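Local atomic coordinates of alpha-1,2-mannosidase (Bacteroides thetaiotaomicron, PDB entry 2WW2), a protein that is a calcium-dependent, inverting alpha-mannosidase of glycoside hydrolase family 92, probably trimming alpha-1,2-linked mannose from glycans in a gut bacterium. Residues 316-326 / 352-363. Residues are numbered along the deposited sequence; the frame is centred on the assembly and turned at random. Where two conformers were deposited one is given.
Sequences YDGNVHDGYMY and RVTQSIINAYNE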
ATOM      1  N   TYR A 316      24.264  14.491 -37.086  1.00  9.56           N
ATOM      2  CA  TYR A 316      23.362  15.638 -37.194  1.00 10.13           C
ATOM      3  C   TYR A 316      23.210  16.167 -38.619  1.00 10.57           C
ATOM      4  O   TYR A 316      22.108  16.564 -39.008  1.00 10.99           O
ATOM      5  CB  TYR A 316      23.757  16.774 -36.227  1.00  9.32           C
ATOM      6  CG  TYR A 316      23.697  16.306 -34.780  1.00 10.28           C
ATOM      7  CD1 TYR A 316      22.489  16.276 -34.092  1.00  8.75           C
ATOM      8  CD2 TYR A 316      24.838  15.832 -34.134  1.00  8.73           C
ATOM      9  CE1 TYR A 316      22.419  15.808 -32.798  1.00  9.34           C
ATOM     10  CE2 TYR A 316      24.777  15.377 -32.835  1.00  8.95           C
ATOM     11  CZ  TYR A 316      23.563  15.371 -32.176  1.00  8.63           C
ATOM     12  OH  TYR A 316      23.475  14.912 -30.892  1.00 10.09           O
ATOM     13  N   ASP A 317      24.287  16.166 -39.401  1.00 10.76           N
ATOM     14  CA  ASP A 317      24.192  16.664 -40.779  1.00 10.53           C
ATOM     15  C   ASP A 317      24.699  15.663 -41.824  1.00 11.24           C
ATOM     16  O   ASP A 317      24.635  15.927 -43.020  1.00 10.97           O
ATOM     17  CB  ASP A 317      24.833  18.058 -40.945  1.00 10.51           C
ATOM     18  CG  ASP A 317      26.358  18.048 -40.868  1.00 10.36           C
ATOM     19  OD1 ASP A 317      27.005  16.974 -40.841  1.00 10.35           O
ATOM     20  OD2 ASP A 317      26.928  19.152 -40.846  1.00 10.13           O
ATOM     21  N   GLY A 318      25.202  14.512 -41.370  1.00 10.85           N
ATOM     22  CA  GLY A 318      25.615  13.456 -42.299  1.00 11.27           C
ATOM     23  C   GLY A 318      26.913  13.676 -43.077  1.00 11.87           C
ATOM     24  O   GLY A 318      27.293  12.846 -43.911  1.00 11.61           O
ATOM     25  N   ASN A 319      27.585  14.792 -42.818  1.00 11.85           N
ATOM     26  CA  ASN A 319      28.903  15.047 -43.390  1.00 12.14           C
ATOM     27  C   ASN A 319      30.022  14.615 -42.443  1.00 12.19           C
ATOM     28  O   ASN A 319      29.775  14.380 -41.259  1.00 11.99           O
ATOM     29  CB  ASN A 319      29.019  16.527 -43.732  1.00 12.60           C
ATOM     30  CG  ASN A 319      28.050  16.933 -44.817  1.00 13.79           C
ATOM     31  OD1 ASN A 319      27.414  17.981 -44.744  1.00 17.74           O
ATOM     32  ND2 ASN A 319      27.919  16.096 -45.822  1.00 13.87           N
ATOM     33  N   VAL A 320      31.241  14.491 -42.966  1.00 11.95           N
ATOM     34  CA  VAL A 320      32.406  14.157 -42.145  1.00 12.16           C
ATOM     35  C   VAL A 320      33.065  15.469 -41.723  1.00 12.26           C
ATOM     36  O   VAL A 320      33.187  16.393 -42.539  1.00 12.25           O
ATOM     37  CB  VAL A 320      33.412  13.282 -42.926  1.00 12.86           C
ATOM     38  CG1 VAL A 320      34.651  12.951 -42.071  1.00 12.15           C
ATOM     39  CG2 VAL A 320      32.729  12.014 -43.413  1.00 13.18           C
ATOM     40  N   HIS A 321      33.460  15.568 -40.456  1.00 11.59           N
ATOM     41  CA  HIS A 321      34.050  16.799 -39.933  1.00 11.80           C
ATOM     42  C   HIS A 321      35.371  16.494 -39.237  1.00 11.76           C
ATOM     43  O   HIS A 321      35.601  15.374 -38.815  1.00 11.84           O
ATOM     44  CB  HIS A 321      33.131  17.430 -38.884  1.00 11.69           C
ATOM     45  CG  HIS A 321      31.829  17.935 -39.417  1.00 10.58           C
ATOM     46  ND1 HIS A 321      30.742  17.116 -39.624  1.00 13.46           N
ATOM     47  CD2 HIS A 321      31.421  19.188 -39.727  1.00 10.82           C
ATOM     48  CE1 HIS A 321      29.725  17.834 -40.072  1.00 10.22           C
ATOM     49  NE2 HIS A 321      30.113  19.096 -40.145  1.00 13.40           N
ATOM     50  N   ASP A 322      36.205  17.513 -39.073  1.00 11.41           N
ATOM     51  CA  ASP A 322      37.379  17.409 -38.215  1.00 11.26           C
ATOM     52  C   ASP A 322      36.959  17.676 -36.784  1.00 10.71           C
ATOM     53  O   ASP A 322      36.155  18.569 -36.525  1.00 10.52           O
ATOM     54  CB  ASP A 322      38.442  18.454 -38.614  1.00 11.46           C
ATOM     55  CG  ASP A 322      38.991  18.225 -39.996  1.00 13.52           C
ATOM     56  OD1 ASP A 322      39.256  17.068 -40.354  1.00 15.50           O
ATOM     57  OD2 ASP A 322      39.167  19.209 -40.742  1.00 16.95           O
ATOM     58  N   GLY A 323      37.497  16.906 -35.844  1.00 10.05           N
ATOM     59  CA  GLY A 323      37.271  17.202 -34.451  1.00  9.40           C
ATOM     60  C   GLY A 323      36.588  16.057 -33.718  1.00  9.13           C
ATOM     61  O   GLY A 323      36.790  14.893 -34.060  1.00  9.19           O
ATOM     62  N   TYR A 324      35.784  16.408 -32.721  1.00  8.28           N
ATOM     63  CA  TYR A 324      35.207  15.427 -31.801  1.00  9.45           C
ATOM     64  C   TYR A 324      33.697  15.451 -31.824  1.00  9.00           C
ATOM     65  O   TYR A 324      33.068  16.499 -31.962  1.00  8.69           O
ATOM     66  CB  TYR A 324      35.688  15.664 -30.361  1.00  9.16           C
ATOM     67  CG  TYR A 324      37.196  15.688 -30.229  1.00 11.81           C
ATOM     68  CD1 TYR A 324      37.942  14.536 -30.443  1.00 13.24           C
ATOM     69  CD2 TYR A 324      37.875  16.866 -29.904  1.00 13.72           C
ATOM     70  CE1 TYR A 324      39.324  14.546 -30.332  1.00 14.56           C
ATOM     71  CE2 TYR A 324      39.266  16.880 -29.793  1.00 15.65           C
ATOM     72  CZ  TYR A 324      39.974  15.715 -30.004  1.00 15.86           C
ATOM     73  OH  TYR A 324      41.348  15.699 -29.900  1.00 15.13           O
ATOM     74  N   MET A 325      33.126  14.268 -31.668  1.00  8.47           N
ATOM     75  CA  MET A 325      31.701  14.121 -31.509  1.00  8.16           C
ATOM     76  C   MET A 325      31.507  12.989 -30.507  1.00  7.68           C
ATOM     77  O   MET A 325      32.318  12.049 -30.467  1.00  8.40           O
ATOM     78  CB  MET A 325      31.037  13.796 -32.859  1.00  7.71           C
ATOM     79  CG  MET A 325      29.510  13.623 -32.777  1.00  8.52           C
ATOM     80  SD  MET A 325      28.614  14.988 -32.018  1.00 10.26           S
ATOM     81  CE  MET A 325      29.030  16.366 -33.127  1.00  7.53           C
ATOM     82  N   TYR A 326      30.475  13.106 -29.674  1.00  7.19           N
ATOM     83  CA  TYR A 326      30.047  12.022 -28.768  1.00  8.02           C
ATOM     84  C   TYR A 326      28.574  11.807 -28.989  1.00  8.43           C
ATOM     85  O   TYR A 326      27.880  12.694 -29.485  1.00  8.63           O
ATOM     86  CB  TYR A 326      30.218  12.422 -27.284  1.00  7.32           C
ATOM     87  CG  TYR A 326      31.630  12.297 -26.782  1.00  7.73           C
ATOM     88  CD1 TYR A 326      31.987  11.257 -25.910  1.00  8.71           C
ATOM     89  CD2 TYR A 326      32.620  13.192 -27.198  1.00  8.61           C
ATOM     90  CE1 TYR A 326      33.303  11.132 -25.465  1.00  8.97           C
ATOM     91  CE2 TYR A 326      33.935  13.073 -26.754  1.00  8.85           C
ATOM     92  CZ  TYR A 326      34.263  12.047 -25.876  1.00  9.36           C
ATOM     93  OH  TYR A 326      35.572  11.930 -25.449  1.00  9.79           O
ATOM     94  N   ARG A 352      36.246  17.312 -24.384  1.00  8.06           N
ATOM     95  CA  ARG A 352      35.789  16.921 -25.724  1.00  8.14           C
ATOM     96  C   ARG A 352      34.253  16.867 -25.817  1.00  8.40           C
ATOM     97  O   ARG A 352      33.667  17.224 -26.857  1.00  7.78           O
ATOM     98  CB  ARG A 352      36.397  15.569 -26.132  1.00  7.99           C
ATOM     99  CG  ARG A 352      37.929  15.561 -26.143  1.00  9.93           C
ATOM    100  CD  ARG A 352      38.491  14.253 -26.698  1.00 10.37           C
ATOM    101  NE  ARG A 352      38.240  13.124 -25.807  1.00 12.74           N
ATOM    102  CZ  ARG A 352      39.164  12.580 -25.015  1.00 14.23           C
ATOM    103  NH1 ARG A 352      40.395  13.079 -24.994  1.00 13.79           N
ATOM    104  NH2 ARG A 352      38.860  11.549 -24.235  1.00 13.69           N
ATOM    105  N   VAL A 353      33.606  16.433 -24.733  1.00  8.47           N
ATOM    106  CA  VAL A 353      32.141  16.358 -24.699  1.00  8.62           C
ATOM    107  C   VAL A 353      31.534  17.741 -24.851  1.00  9.37           C
ATOM    108  O   VAL A 353      30.546  17.933 -25.593  1.00  9.01           O
ATOM    109  CB  VAL A 353      31.631  15.727 -23.383  1.00  9.31           C
ATOM    110  CG1 VAL A 353      30.121  15.975 -23.220  1.00  8.54           C
ATOM    111  CG2 VAL A 353      31.923  14.224 -23.368  1.00  8.16           C
ATOM    112  N   THR A 354      32.111  18.722 -24.160  1.00  8.34           N
ATOM    113  CA  THR A 354      31.557  20.084 -24.253  1.00  9.09           C
ATOM    114  C   THR A 354      31.725  20.633 -25.663  1.00  9.74           C
ATOM    115  O   THR A 354      30.774  21.204 -26.222  1.00  9.41           O
ATOM    116  CB  THR A 354      32.148  21.060 -23.197  1.00  9.07           C
ATOM    117  OG1 THR A 354      33.574  21.022 -23.274  1.00  8.34           O
ATOM    118  CG2 THR A 354      31.704  20.634 -21.773  1.00  9.78           C
ATOM    119  N   GLN A 355      32.900  20.429 -26.261  1.00 10.58           N
ATOM    120  CA  GLN A 355      33.082  20.802 -27.675  1.00 12.09           C
ATOM    121  C   GLN A 355      32.055  20.125 -28.591  1.00 10.38           C
ATOM    122  O   GLN A 355      31.562  20.736 -29.545  1.00 10.29           O
ATOM    123  CB  GLN A 355      34.464  20.389 -28.193  1.00 13.35           C
ATOM    124  CG  GLN A 355      35.631  21.304 -27.897  1.00 18.39           C
ATOM    125  CD  GLN A 355      36.946  20.614 -28.253  1.00 24.51           C
ATOM    126  OE1 GLN A 355      37.648  20.057 -27.375  1.00 27.81           O
ATOM    127  NE2 GLN A 355      37.253  20.577 -29.548  1.00 24.39           N
ATOM    128  N   SER A 356      31.757  18.856 -28.333  1.00  9.79           N
ATOM    129  CA  SER A 356      30.836  18.108 -29.197  0.50  9.83           C
ATOM    130  C   SER A 356      29.399  18.621 -29.119  1.00  9.66           C
ATOM    131  O   SER A 356      28.649  18.532 -30.096  1.00  9.83           O
ATOM    132  CB  SER A 356      30.881  16.601 -28.919  0.50  9.92           C
ATOM    133  OG  SER A 356      30.280  16.275 -27.679  0.50 10.66           O
ATOM    134  N   ILE A 357      29.017  19.165 -27.971  1.00  8.63           N
ATOM    135  CA  ILE A 357      27.688  19.753 -27.814  1.00  8.14           C
ATOM    136  C   ILE A 357      27.572  20.968 -28.733  1.00  8.29           C
ATOM    137  O   ILE A 357      26.567  21.149 -29.427  1.00  8.31           O
ATOM    138  CB  ILE A 357      27.444  20.167 -26.333  1.00  8.45           C
ATOM    139  CG1 ILE A 357      27.184  18.925 -25.477  1.00  8.27           C
ATOM    140  CG2 ILE A 357      26.268  21.153 -26.208  1.00  7.26           C
ATOM    141  CD1 ILE A 357      27.222  19.211 -23.967  1.00 10.23           C
ATOM    142  N   ILE A 358      28.607  21.799 -28.741  1.00  8.25           N
ATOM    143  CA  ILE A 358      28.625  22.969 -29.633  1.00  8.26           C
ATOM    144  C   ILE A 358      28.646  22.518 -31.107  1.00  8.55           C
ATOM    145  O   ILE A 358      27.962  23.086 -31.955  1.00  8.60           O
ATOM    146  CB  ILE A 358      29.819  23.900 -29.310  1.00  8.80           C
ATOM    147  CG1 ILE A 358      29.695  24.405 -27.870  1.00  8.65           C
ATOM    148  CG2 ILE A 358      29.887  25.099 -30.288  1.00  8.43           C
ATOM    149  CD1 ILE A 358      28.338  24.998 -27.572  1.00 10.76           C
ATOM    150  N   ASN A 359      29.424  21.485 -31.414  1.00  8.09           N
ATOM    151  CA  ASN A 359      29.459  20.972 -32.775  1.00  8.25           C
ATOM    152  C   ASN A 359      28.057  20.529 -33.215  1.00  8.31           C
ATOM    153  O   ASN A 359      27.637  20.813 -34.323  1.00  8.23           O
ATOM    154  CB  ASN A 359      30.435  19.792 -32.902  1.00  7.64           C
ATOM    155  CG  ASN A 359      31.884  20.204 -32.737  1.00  9.03           C
ATOM    156  OD1 ASN A 359      32.226  21.377 -32.878  1.00  9.28           O
ATOM    157  ND2 ASN A 359      32.748  19.237 -32.429  1.00  7.37           N
ATOM    158  N   ALA A 360      27.349  19.808 -32.353  1.00  8.56           N
ATOM    159  CA  ALA A 360      25.992  19.343 -32.686  1.00  8.57           C
ATOM    160  C   ALA A 360      25.103  20.547 -32.935  1.00  8.83           C
ATOM    161  O   ALA A 360      24.273  20.551 -33.865  1.00  8.82           O
ATOM    162  CB  ALA A 360      25.423  18.470 -31.533  1.00  7.99           C
ATOM    163  N   TYR A 361      25.274  21.576 -32.105  1.00  8.59           N
ATOM    164  CA  TYR A 361      24.534  22.838 -32.285  1.00  9.22           C
ATOM    165  C   TYR A 361      24.853  23.472 -33.644  1.00  9.78           C
ATOM    166  O   TYR A 361      23.943  23.921 -34.354  1.00  9.68           O
ATOM    167  CB  TYR A 361      24.841  23.819 -31.140  1.00  8.42           C
ATOM    168  CG  TYR A 361      24.367  25.240 -31.374  1.00  9.58           C
ATOM    169  CD1 TYR A 361      23.031  25.594 -31.199  1.00  8.97           C
ATOM    170  CD2 TYR A 361      25.262  26.233 -31.762  1.00  9.47           C
ATOM    171  CE1 TYR A 361      22.605  26.909 -31.412  1.00 10.94           C
ATOM    172  CE2 TYR A 361      24.850  27.538 -31.968  1.00 12.39           C
ATOM    173  CZ  TYR A 361      23.525  27.867 -31.798  1.00 12.07           C
ATOM    174  OH  TYR A 361      23.137  29.172 -32.000  1.00 14.76           O
ATOM    175  N   ASN A 362      26.136  23.498 -34.017  1.00 10.21           N
ATOM    176  CA  ASN A 362      26.511  24.084 -35.304  1.00 10.78           C
ATOM    177  C   ASN A 362      25.923  23.268 -36.460  1.00 10.80           C
ATOM    178  O   ASN A 362      25.479  23.819 -37.461  1.00 10.88           O
ATOM    179  CB  ASN A 362      28.040  24.190 -35.450  1.00 10.83           C
ATOM    180  CG  ASN A 362      28.635  25.272 -34.566  1.00 11.47           C
ATOM    181  OD1 ASN A 362      27.960  26.236 -34.220  1.00 12.64           O
ATOM    182  ND2 ASN A 362      29.902  25.121 -34.207  1.00 11.63           N
ATOM    183  N   GLU A 363      25.916  21.949 -36.300  1.00 10.29           N
ATOM    184  CA  GLU A 363      25.463  21.049 -37.354  1.00 10.51           C
ATOM    185  C   GLU A 363      23.938  20.905 -37.464  1.00 10.57           C
ATOM    186  O   GLU A 363      23.440  20.479 -38.507  1.00 11.54           O
ATOM    187  CB  GLU A 363      26.131  19.673 -37.179  1.00  9.90           C
ATOM    188  CG  GLU A 363      27.595  19.709 -37.540  1.00 10.75           C
ATOM    189  CD  GLU A 363      28.448  18.729 -36.752  1.00 10.96           C
ATOM    190  OE1 GLU A 363      27.948  17.657 -36.347  1.00 11.10           O
ATOM    191  OE2 GLU A 363      29.634  19.029 -36.545  1.00 12.62           O
TER
HETATM  192  O   HOH W   1      21.435  19.344 -40.276  1.00 32.64           O
HETATM  193  O   HOH W   2      35.783  19.441 -32.163  1.00 11.96           O
HETATM  194  O   HOH W   3      36.392   9.819 -24.181  1.00  9.74           O
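Val353 CG2 sits over the centre of one face of the Tyr326 ring, a CH-pi contact 3.8 Å from CG2 to the ring centroid. Water 3 lies at the edge of that ring, and Tyr326 OH meets the edge of the Arg352 guanidinium. The guanidinium and ring planes are nearly coplanar, 5° apart. Arg352 NE donates in its own plane to Tyr326 OH at 2.9 Å, almost straight. Water 3 joins the same OH to Arg352 NH2. The arginine chain bends at chi3 (-69°), which lets CD lie over the centre of the Tyr324 ring while NE reaches Tyr326. Gln355 meets the edge of the Tyr324 ring. Further along the helix, Ala360 CB lies over one face of Tyr316, off-centre, 3.4 Å from CE2. The Glu363 carboxylate stacks on the His321 ring, OE2 to NE2 being 3.6 Å, while Tyr312 and Ser314 hydrogen-bond its oxygens. Asn359 ND2 donates to Tyr324 O at 2.8 Å, in the carbonyl plane. A phenylalanine in place of Tyr326 would probably leave Arg352 NE without this acceptor and water 3 without its link to the ring. The contact joins helix 347-364 of the catalytic domain to strand 320-322, its flanking loops and the start of strand 326-330. Three tyrosine faces pack on aliphatic groups and the His321 face on a carboxylate, while Asn359 satisfies Tyr324 O and Arg352 probably steadies the Tyr326 hydroxyl.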